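Tudor and KH domain-containing protein homolog (Drosophila melanogaster, PDB 5YGB) helps silence transposons in the germline through the piRNA pathway, its extended Tudor domain, the part described here, binding the N-terminal tail of Piwi. Local coordinates at residues A54-A62 with Y72-M80; D92-D100 with T118-C126. The protein carries 1 engineered substitution. One frame throughout, in Å; residues are numbered along the deposited sequence.

From the N terminus, the chain first builds part of the five-stranded mixed sheet and the helix 25-41 before entering the antiparallel five-stranded sheet. Contact 1 closes the short hairpin between strands 60-65 and 70-81. The chain then turns back into strand 89-95, which pairs with 70-81 in the same antiparallel sheet, and contact 2 opens there. That second loop, longer than the first, ends where 118-126 returns to the mixed sheet through strand 124-128. The contacts therefore follow in series, without nesting or crossing. Contact 1 pairs two neighbouring strands of the Tudor sheet, whereas contact 2 ties that sheet to the other one; the salt bridge between Arg-73 and Asp-97 joins the two.

Contact 1: A54-A62 with Y72-M80; sequences APYVGQIVA and YRAEIVDIM
Ile-76 holds its CG1 anti to the carbonyl carbon (chi1 -61°) and runs straight on to CD1 (chi2 -176°), which sends the long branch across to the 54-62 segment. There CD1 meets Pro-55 CB at 3.7 Å and crosses Val-61, whose CG1 lies 4.1 Å from Ile-76 CD1. Gln-59 runs alongside Ile-76, pointing the same way. Ile-79 uses the same first torsion to set its CD1 against the backbone of Pro-55, 3.4 Å from Pro-55 O. Isoleucine suits both places because its long branch ends in a methyl that reaches Pro-55, while CG2 of Ile-76 stays over the backbone of Tyr-56 and Val-57. On the other face of the sheet, Ile-60 CD1 curls over the aliphatic stem of Glu-75, 3.7 Å from Glu-75 CB. The stem thus lends hydrophobic surface, while the carboxylate is taken up beyond the hairpin by Ser-180 and the backbone N of Ala-181; a water donating to Gly-58 O adds a weak bond to Glu-75 OE2.

Val-61 and Ala-74 form an antiparallel hydrogen-bonded pair, flanked by the non-hydrogen-bonded pairs Ile-60/Glu-75 and Ala-62/Arg-73. Val-61 N reaches Ala-74 O at 2.8 Å, and Ala-74 N returns to Val-61 O. Ile-76 N donates to Gln-59 O at 2.9 Å, and Gly-58 N donates to Ile-76 O. Gly-58 belongs to a type II turn from Tyr-56 to Gln-59; at its positive phi, a CB would collide with the preceding carbonyl oxygen, so glycine fits. The turn is braced by Tyr-56 N to Gln-59 OE1, and Gln-59 CB sits over the centre of the Tyr-56 ring. At its far edge strand 70-81 forms a classic beta bulge, Val-77 and Asp-78 both facing Asp-92. The hairpin and its leading type II turn fit the SH3-like Tudor sheet.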
loop_
_atom_site.group_PDB
_atom_site.type_symbol
_atom_site.label_atom_id
_atom_site.label_comp_id
_atom_site.label_asym_id
_atom_site.label_seq_id
_atom_site.Cartn_x
_atom_site.Cartn_y
_atom_site.Cartn_z
ATOM N N ALA A 54 20.513 3.128 -14.937
ATOM C CA ALA A 54 19.785 2.198 -15.798
ATOM C C ALA A 54 18.721 1.410 -15.027
ATOM O O ALA A 54 18.748 0.171 -15.000
ATOM C CB ALA A 54 20.768 1.244 -16.487
ATOM N N PRO A 55 17.771 2.124 -14.402
ATOM C CA PRO A 55 16.736 1.417 -13.646
ATOM C C PRO A 55 15.859 0.547 -14.542
ATOM O O PRO A 55 15.760 0.766 -15.753
ATOM C CB PRO A 55 15.915 2.557 -13.023
ATOM C CG PRO A 55 16.143 3.722 -13.930
ATOM C CD PRO A 55 17.558 3.580 -14.416
ATOM N N TYR A 56 15.213 -0.442 -13.941
ATOM C CA TYR A 56 14.385 -1.366 -14.709
ATOM C C TYR A 56 13.133 -1.755 -13.941
ATOM O O TYR A 56 13.107 -1.779 -12.707
ATOM C CB TYR A 56 15.180 -2.630 -15.093
ATOM C CG TYR A 56 15.734 -3.423 -13.929
ATOM C CD1 TYR A 56 15.033 -4.510 -13.399
ATOM C CD2 TYR A 56 16.966 -3.110 -13.372
ATOM C CE1 TYR A 56 15.537 -5.236 -12.330
ATOM C CE2 TYR A 56 17.477 -3.839 -12.310
ATOM C CZ TYR A 56 16.759 -4.892 -11.793
ATOM O OH TYR A 56 17.294 -5.605 -10.738
ATOM N N VAL A 57 12.091 -2.075 -14.692
ATOM C CA VAL A 57 10.849 -2.539 -14.098
ATOM C C VAL A 57 11.087 -3.831 -13.319
ATOM O O VAL A 57 11.666 -4.804 -13.834
ATOM C CB VAL A 57 9.777 -2.737 -15.182
ATOM C CG1 VAL A 57 8.545 -3.409 -14.606
ATOM C CG2 VAL A 57 9.407 -1.394 -15.815
ATOM N N GLY A 58 10.665 -3.818 -12.060
ATOM C CA GLY A 58 10.852 -4.941 -11.160
ATOM C C GLY A 58 11.919 -4.677 -10.110
ATOM O O GLY A 58 11.978 -5.377 -9.091
ATOM N N GLN A 59 12.763 -3.676 -10.353
ATOM C CA GLN A 59 13.842 -3.329 -9.437
ATOM C C GLN A 59 13.283 -2.828 -8.109
ATOM O O GLN A 59 12.310 -2.076 -8.087
ATOM C CB GLN A 59 14.739 -2.269 -10.070
ATOM C CG GLN A 59 16.068 -2.021 -9.357
ATOM C CD GLN A 59 16.886 -0.945 -10.057
ATOM O OE1 GLN A 59 16.466 -0.399 -11.073
ATOM N NE2 GLN A 59 18.053 -0.623 -9.504
ATOM N N ILE A 60 13.900 -3.249 -7.010
ATOM C CA ILE A 60 13.542 -2.747 -5.689
ATOM C C ILE A 60 14.548 -1.682 -5.308
ATOM O O ILE A 60 15.761 -1.925 -5.294
ATOM C CB ILE A 60 13.515 -3.863 -4.644
ATOM C CG1 ILE A 60 12.618 -5.021 -5.097
ATOM C CG2 ILE A 60 13.015 -3.337 -3.323
ATOM C CD1 ILE A 60 11.178 -4.632 -5.405
ATOM N N VAL A 61 14.041 -0.498 -5.000
ATOM C CA VAL A 61 14.865 0.685 -4.771
ATOM C C VAL A 61 14.492 1.370 -3.458
ATOM O O VAL A 61 13.547 0.955 -2.769
ATOM C CB VAL A 61 14.726 1.693 -5.945
ATOM C CG1 VAL A 61 15.178 1.064 -7.256
ATOM C CG2 VAL A 61 13.280 2.170 -6.078
ATOM N N ALA A 62 15.255 2.401 -3.102
ATOM C CA ALA A 62 14.920 3.308 -2.011
ATOM C C ALA A 62 14.426 4.609 -2.619
ATOM O O ALA A 62 15.028 5.093 -3.575
ATOM C CB ALA A 62 16.130 3.559 -1.119
ATOM N N TYR A 72 11.608 5.203 1.680
ATOM C CA TYR A 72 10.810 3.985 1.639
ATOM C C TYR A 72 11.347 2.975 0.648
ATOM O O TYR A 72 11.965 3.343 -0.358
ATOM C CB TYR A 72 9.363 4.336 1.277
ATOM C CG TYR A 72 8.685 5.146 2.362
ATOM C CD1 TYR A 72 8.203 4.526 3.506
ATOM C CD2 TYR A 72 8.557 6.530 2.258
ATOM C CE1 TYR A 72 7.590 5.250 4.517
ATOM C CE2 TYR A 72 7.936 7.262 3.258
ATOM C CZ TYR A 72 7.463 6.617 4.385
ATOM O OH TYR A 72 6.850 7.327 5.398
ATOM N N ARG A 73 11.079 1.698 0.908
ATOM C CA ARG A 73 11.313 0.658 -0.092
ATOM C C ARG A 73 10.241 0.727 -1.171
ATOM O O ARG A 73 9.046 0.842 -0.881
ATOM C CB ARG A 73 11.312 -0.734 0.554
ATOM C CG ARG A 73 12.360 -0.905 1.663
ATOM C CD ARG A 73 12.560 -2.351 2.072
ATOM N NE ARG A 73 11.352 -2.935 2.650
ATOM C CZ ARG A 73 11.284 -4.197 3.059
ATOM N NH1 ARG A 73 12.346 -4.993 2.945
ATOM N NH2 ARG A 73 10.151 -4.676 3.570
ATOM N N ALA A 74 10.663 0.620 -2.423
ATOM C CA ALA A 74 9.727 0.739 -3.524
ATOM C C ALA A 74 10.100 -0.178 -4.672
ATOM O O ALA A 74 11.276 -0.467 -4.900
ATOM C CB ALA A 74 9.644 2.195 -3.999
ATOM N N GLU A 75 9.087 -0.629 -5.401
ATOM C CA GLU A 75 9.237 -1.453 -6.590
ATOM C C GLU A 75 8.956 -0.606 -7.827
ATOM O O GLU A 75 7.929 0.076 -7.903
ATOM C CB GLU A 75 8.278 -2.650 -6.507
ATOM C CG GLU A 75 8.207 -3.505 -7.759
ATOM C CD GLU A 75 7.111 -4.552 -7.693
ATOM O OE1 GLU A 75 6.419 -4.660 -6.656
ATOM O OE2 GLU A 75 6.947 -5.276 -8.689
ATOM N N ILE A 76 9.863 -0.625 -8.794
ATOM C CA ILE A 76 9.596 0.064 -10.052
ATOM C C ILE A 76 8.565 -0.728 -10.855
ATOM O O ILE A 76 8.782 -1.901 -11.202
ATOM C CB ILE A 76 10.883 0.255 -10.870
ATOM C CG1 ILE A 76 11.892 1.101 -10.082
ATOM C CG2 ILE A 76 10.566 0.893 -12.243
ATOM C CD1 ILE A 76 13.170 1.423 -10.847
ATOM N N VAL A 77 7.418 -0.112 -11.126
ATOM C CA VAL A 77 6.408 -0.824 -11.900
ATOM C C VAL A 77 6.268 -0.281 -13.319
ATOM O O VAL A 77 5.677 -0.950 -14.170
ATOM C CB VAL A 77 5.044 -0.825 -11.190
ATOM C CG1 VAL A 77 5.168 -1.552 -9.845
ATOM C CG2 VAL A 77 4.536 0.572 -10.998
ATOM N N ASP A 78 6.827 0.897 -13.595
ATOM C CA ASP A 78 6.818 1.431 -14.957
ATOM C C ASP A 78 7.857 2.534 -15.057
ATOM O O ASP A 78 8.223 3.155 -14.052
ATOM C CB ASP A 78 5.416 1.954 -15.343
ATOM C CG ASP A 78 5.133 1.868 -16.842
ATOM O OD1 ASP A 78 6.043 1.534 -17.631
ATOM O OD2 ASP A 78 3.970 2.136 -17.224
ATOM N N ILE A 79 8.342 2.758 -16.272
ATOM C CA ILE A 79 9.307 3.804 -16.571
ATOM C C ILE A 79 8.892 4.451 -17.882
ATOM O O ILE A 79 8.613 3.754 -18.855
ATOM C CB ILE A 79 10.743 3.250 -16.702
ATOM C CG1 ILE A 79 11.187 2.522 -15.430
ATOM C CG2 ILE A 79 11.719 4.369 -17.052
ATOM C CD1 ILE A 79 12.517 1.826 -15.597
ATOM N N MET A 80 8.844 5.777 -17.918
ATOM C CA MET A 80 8.419 6.475 -19.125
ATOM C C MET A 80 9.211 7.759 -19.279
ATOM O O MET A 80 9.770 8.266 -18.306
ATOM C CB MET A 80 6.925 6.766 -19.065
ATOM C CG MET A 80 6.509 7.465 -17.801
ATOM S SD MET A 80 5.103 6.628 -17.063
ATOM C CE MET A 80 5.916 5.246 -16.297
HETATM O O HOH W 1 9.732 -6.944 -8.426
#

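Contact 2: D92-D100 with T118-C126; sequences DLYFVDYGD and TLRFQAVEC
The ring of Phe-121 receives Val-96 over one face: Val-96 CG2 stands 3.8 Å from the ring centroid, 13° off the normal, a CH-pi contact, while Val-96 CB rests 3.7 Å from Phe-121 CD2. A beta-branched valine suits this seat, since both its methyls spread across the flat ring. The ring of Phe-95, by contrast, has Asp-100 O at its edge, in plane. The setting is the extended Tudor domain, where the end of strand 89-95 and the turn that follows meet the linker running into the staphylococcal-nuclease-like sheet.

Beside this CH-pi contact, Asp-97 turns its carboxylate toward the backbone N of Gln-122, with CG beside its own N (chi1 -66°). Asp-97 OD1 accepts from Gln-122 N at 2.9 Å through its anti lone pair and also takes the salt bridge from Arg-73, a pairing that would be expected to keep the acid ionised. Gln-122, bent at chi2, folds its amide back so that NE2 donates to Arg-120 O and to Gln-26 OE1. Ala-123 is small enough to bring its CB within 3.6 Å of Tyr-98 C, against the turn where Phe-95 O accepts from both Tyr-98 N and Gly-99 N. Ala-123 N donates to Val-96 O at 3.2 Å, in the carbonyl plane. A bound water completes the junction, accepting from Tyr-94 OH and donating to Val-96 O and to Ala-123 O, the last at 2.7 Å.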
loop_
_atom_site.group_PDB
_atom_site.type_symbol
_atom_site.label_atom_id
_atom_site.label_comp_id
_atom_site.label_asym_id
_atom_site.label_seq_id
_atom_site.Cartn_x
_atom_site.Cartn_y
_atom_site.Cartn_z
ATOM N N ASP A 92 7.351 5.113 -12.126
ATOM C CA ASP A 92 6.163 4.702 -11.384
ATOM C C ASP A 92 6.602 3.717 -10.288
ATOM O O ASP A 92 7.075 2.618 -10.600
ATOM C CB ASP A 92 5.154 4.069 -12.356
ATOM C CG ASP A 92 3.798 3.802 -11.736
ATOM O OD1 ASP A 92 3.577 4.161 -10.564
ATOM O OD2 ASP A 92 2.937 3.252 -12.464
ATOM N N LEU A 93 6.449 4.124 -9.026
ATOM C CA LEU A 93 6.872 3.325 -7.877
ATOM C C LEU A 93 5.699 2.788 -7.081
ATOM O O LEU A 93 4.757 3.527 -6.800
ATOM C CB LEU A 93 7.743 4.159 -6.942
ATOM C CG LEU A 93 9.103 4.602 -7.471
ATOM C CD1 LEU A 93 9.803 5.411 -6.405
ATOM C CD2 LEU A 93 9.956 3.420 -7.895
ATOM N N TYR A 94 5.773 1.514 -6.707
ATOM C CA TYR A 94 4.837 0.906 -5.765
ATOM C C TYR A 94 5.558 0.779 -4.420
ATOM O O TYR A 94 6.617 0.151 -4.335
ATOM C CB TYR A 94 4.355 -0.454 -6.296
ATOM C CG TYR A 94 3.631 -1.282 -5.261
ATOM C CD1 TYR A 94 2.380 -0.898 -4.799
ATOM C CD2 TYR A 94 4.200 -2.443 -4.737
ATOM C CE1 TYR A 94 1.717 -1.642 -3.839
ATOM C CE2 TYR A 94 3.541 -3.192 -3.783
ATOM C CZ TYR A 94 2.306 -2.775 -3.332
ATOM O OH TYR A 94 1.658 -3.512 -2.355
ATOM N N PHE A 95 5.017 1.392 -3.370
ATOM C CA PHE A 95 5.676 1.403 -2.061
ATOM C C PHE A 95 5.322 0.112 -1.324
ATOM O O PHE A 95 4.247 -0.022 -0.745
ATOM C CB PHE A 95 5.297 2.679 -1.294
ATOM C CG PHE A 95 5.956 3.903 -1.864
ATOM C CD1 PHE A 95 5.457 4.515 -2.999
ATOM C CD2 PHE A 95 7.124 4.390 -1.317
ATOM C CE1 PHE A 95 6.086 5.623 -3.539
ATOM C CE2 PHE A 95 7.756 5.496 -1.854
ATOM C CZ PHE A 95 7.233 6.110 -2.967
ATOM N N VAL A 96 6.244 -0.852 -1.359
ATOM C CA VAL A 96 5.952 -2.238 -1.024
ATOM C C VAL A 96 5.531 -2.448 0.433
ATOM O O VAL A 96 4.881 -3.443 0.741
ATOM C CB VAL A 96 7.172 -3.164 -1.342
ATOM C CG1 VAL A 96 7.524 -3.106 -2.821
ATOM C CG2 VAL A 96 8.386 -2.807 -0.491
ATOM N N ASP A 97 5.888 -1.538 1.333
ATOM C CA ASP A 97 5.526 -1.709 2.731
ATOM C C ASP A 97 4.219 -1.015 3.092
ATOM O O ASP A 97 3.696 -1.266 4.175
ATOM C CB ASP A 97 6.659 -1.219 3.635
ATOM C CG ASP A 97 7.886 -2.070 3.495
ATOM O OD1 ASP A 97 7.737 -3.319 3.484
ATOM O OD2 ASP A 97 8.994 -1.509 3.377
ATOM N N TYR A 98 3.683 -0.172 2.203
ATOM C CA TYR A 98 2.495 0.636 2.534
ATOM C C TYR A 98 1.342 0.485 1.554
ATOM O O TYR A 98 0.174 0.520 1.958
ATOM C CB TYR A 98 2.892 2.113 2.635
ATOM C CG TYR A 98 3.696 2.399 3.873
ATOM C CD1 TYR A 98 5.070 2.143 3.923
ATOM C CD2 TYR A 98 3.087 2.885 5.016
ATOM C CE1 TYR A 98 5.797 2.379 5.072
ATOM C CE2 TYR A 98 3.803 3.133 6.154
ATOM C CZ TYR A 98 5.151 2.875 6.187
ATOM O OH TYR A 98 5.847 3.126 7.346
ATOM N N GLY A 99 1.639 0.320 0.269
ATOM C CA GLY A 99 0.595 0.109 -0.725
ATOM C C GLY A 99 0.377 1.261 -1.691
ATOM O O GLY A 99 -0.240 1.074 -2.744
ATOM N N ASP A 100 0.885 2.438 -1.350
ATOM C CA ASP A 100 0.766 3.601 -2.226
ATOM C C ASP A 100 1.544 3.436 -3.528
ATOM O O ASP A 100 2.560 2.745 -3.578
ATOM C CB ASP A 100 1.284 4.854 -1.518
ATOM C CG ASP A 100 0.637 5.078 -0.170
ATOM O OD1 ASP A 100 -0.380 5.802 -0.109
ATOM O OD2 ASP A 100 1.149 4.535 0.827
ATOM N N THR A 118 15.879 -7.550 3.861
ATOM C CA THR A 118 15.576 -8.682 4.744
ATOM C C THR A 118 14.116 -8.757 5.198
ATOM O O THR A 118 13.516 -9.837 5.204
ATOM C CB THR A 118 16.475 -8.638 5.993
ATOM O OG1 THR A 118 17.843 -8.796 5.591
ATOM C CG2 THR A 118 16.118 -9.755 6.959
ATOM N N LEU A 119 13.552 -7.627 5.603
ATOM C CA LEU A 119 12.187 -7.604 6.121
ATOM C C LEU A 119 11.166 -7.938 5.033
ATOM O O LEU A 119 11.221 -7.396 3.929
ATOM C CB LEU A 119 11.867 -6.231 6.721
ATOM C CG LEU A 119 10.486 -6.071 7.358
ATOM C CD1 LEU A 119 10.336 -6.961 8.580
ATOM C CD2 LEU A 119 10.253 -4.616 7.746
ATOM N N ARG A 120 10.234 -8.833 5.352
ATOM C CA ARG A 120 9.105 -9.136 4.472
ATOM C C ARG A 120 8.440 -7.848 3.971
ATOM O O ARG A 120 8.280 -6.901 4.738
ATOM C CB ARG A 120 8.100 -10.019 5.245
ATOM C CG ARG A 120 6.690 -10.116 4.670
ATOM C CD ARG A 120 5.731 -10.998 5.513
ATOM N NE ARG A 120 4.373 -10.786 5.022
ATOM C CZ ARG A 120 3.533 -9.891 5.533
ATOM N NH1 ARG A 120 3.890 -9.164 6.584
ATOM N NH2 ARG A 120 2.329 -9.730 5.005
ATOM N N PHE A 121 8.078 -7.782 2.690
ATOM C CA PHE A 121 7.329 -6.621 2.208
ATOM C C PHE A 121 6.016 -6.548 3.004
ATOM O O PHE A 121 5.259 -7.529 3.085
ATOM C CB PHE A 121 7.064 -6.704 0.699
ATOM C CG PHE A 121 8.303 -6.559 -0.164
ATOM C CD1 PHE A 121 9.545 -6.275 0.384
ATOM C CD2 PHE A 121 8.202 -6.678 -1.539
ATOM C CE1 PHE A 121 10.670 -6.142 -0.432
ATOM C CE2 PHE A 121 9.324 -6.533 -2.358
ATOM C CZ PHE A 121 10.544 -6.270 -1.801
ATOM N N GLN A 122 5.739 -5.401 3.612
ATOM C CA GLN A 122 4.741 -5.364 4.677
ATOM C C GLN A 122 3.288 -5.162 4.250
ATOM O O GLN A 122 2.381 -5.458 5.034
ATOM C CB GLN A 122 5.136 -4.275 5.688
ATOM C CG GLN A 122 6.381 -4.634 6.487
ATOM C CD GLN A 122 6.114 -5.804 7.399
ATOM O OE1 GLN A 122 5.253 -5.737 8.276
ATOM N NE2 GLN A 122 6.821 -6.897 7.172
ATOM N N ALA A 123 3.036 -4.649 3.049
ATOM C CA ALA A 123 1.666 -4.345 2.645
ATOM C C ALA A 123 1.037 -5.484 1.875
ATOM O O ALA A 123 1.648 -6.019 0.943
ATOM C CB ALA A 123 1.615 -3.062 1.805
ATOM N N VAL A 124 -0.176 -5.864 2.265
ATOM C CA VAL A 124 -0.943 -6.851 1.511
ATOM C C VAL A 124 -2.225 -6.230 0.983
ATOM O O VAL A 124 -3.041 -5.698 1.757
ATOM C CB VAL A 124 -1.292 -8.075 2.356
ATOM C CG1 VAL A 124 -2.146 -9.040 1.540
ATOM C CG2 VAL A 124 -0.025 -8.778 2.826
ATOM N N GLU A 125 -2.403 -6.282 -0.333
ATOM C CA GLU A 125 -3.605 -5.777 -0.980
ATOM C C GLU A 125 -4.789 -6.698 -0.685
ATOM O O GLU A 125 -4.676 -7.916 -0.810
ATOM C CB GLU A 125 -3.403 -5.644 -2.497
ATOM C CG GLU A 125 -4.464 -4.805 -3.167
ATOM C CD GLU A 125 -4.402 -4.856 -4.678
ATOM O OE1 GLU A 125 -3.324 -5.181 -5.224
ATOM O OE2 GLU A 125 -5.436 -4.574 -5.314
ATOM N N CYS A 126 -5.914 -6.103 -0.295
ATOM C CA CYS A 126 -7.125 -6.829 0.092
ATOM C C CYS A 126 -8.337 -6.152 -0.495
ATOM O O CYS A 126 -8.271 -5.014 -0.960
ATOM C CB CYS A 126 -7.309 -6.857 1.611
ATOM S SG CYS A 126 -6.002 -7.601 2.587
HETATM O O HOH W 2 3.355 -5.067 -0.871
#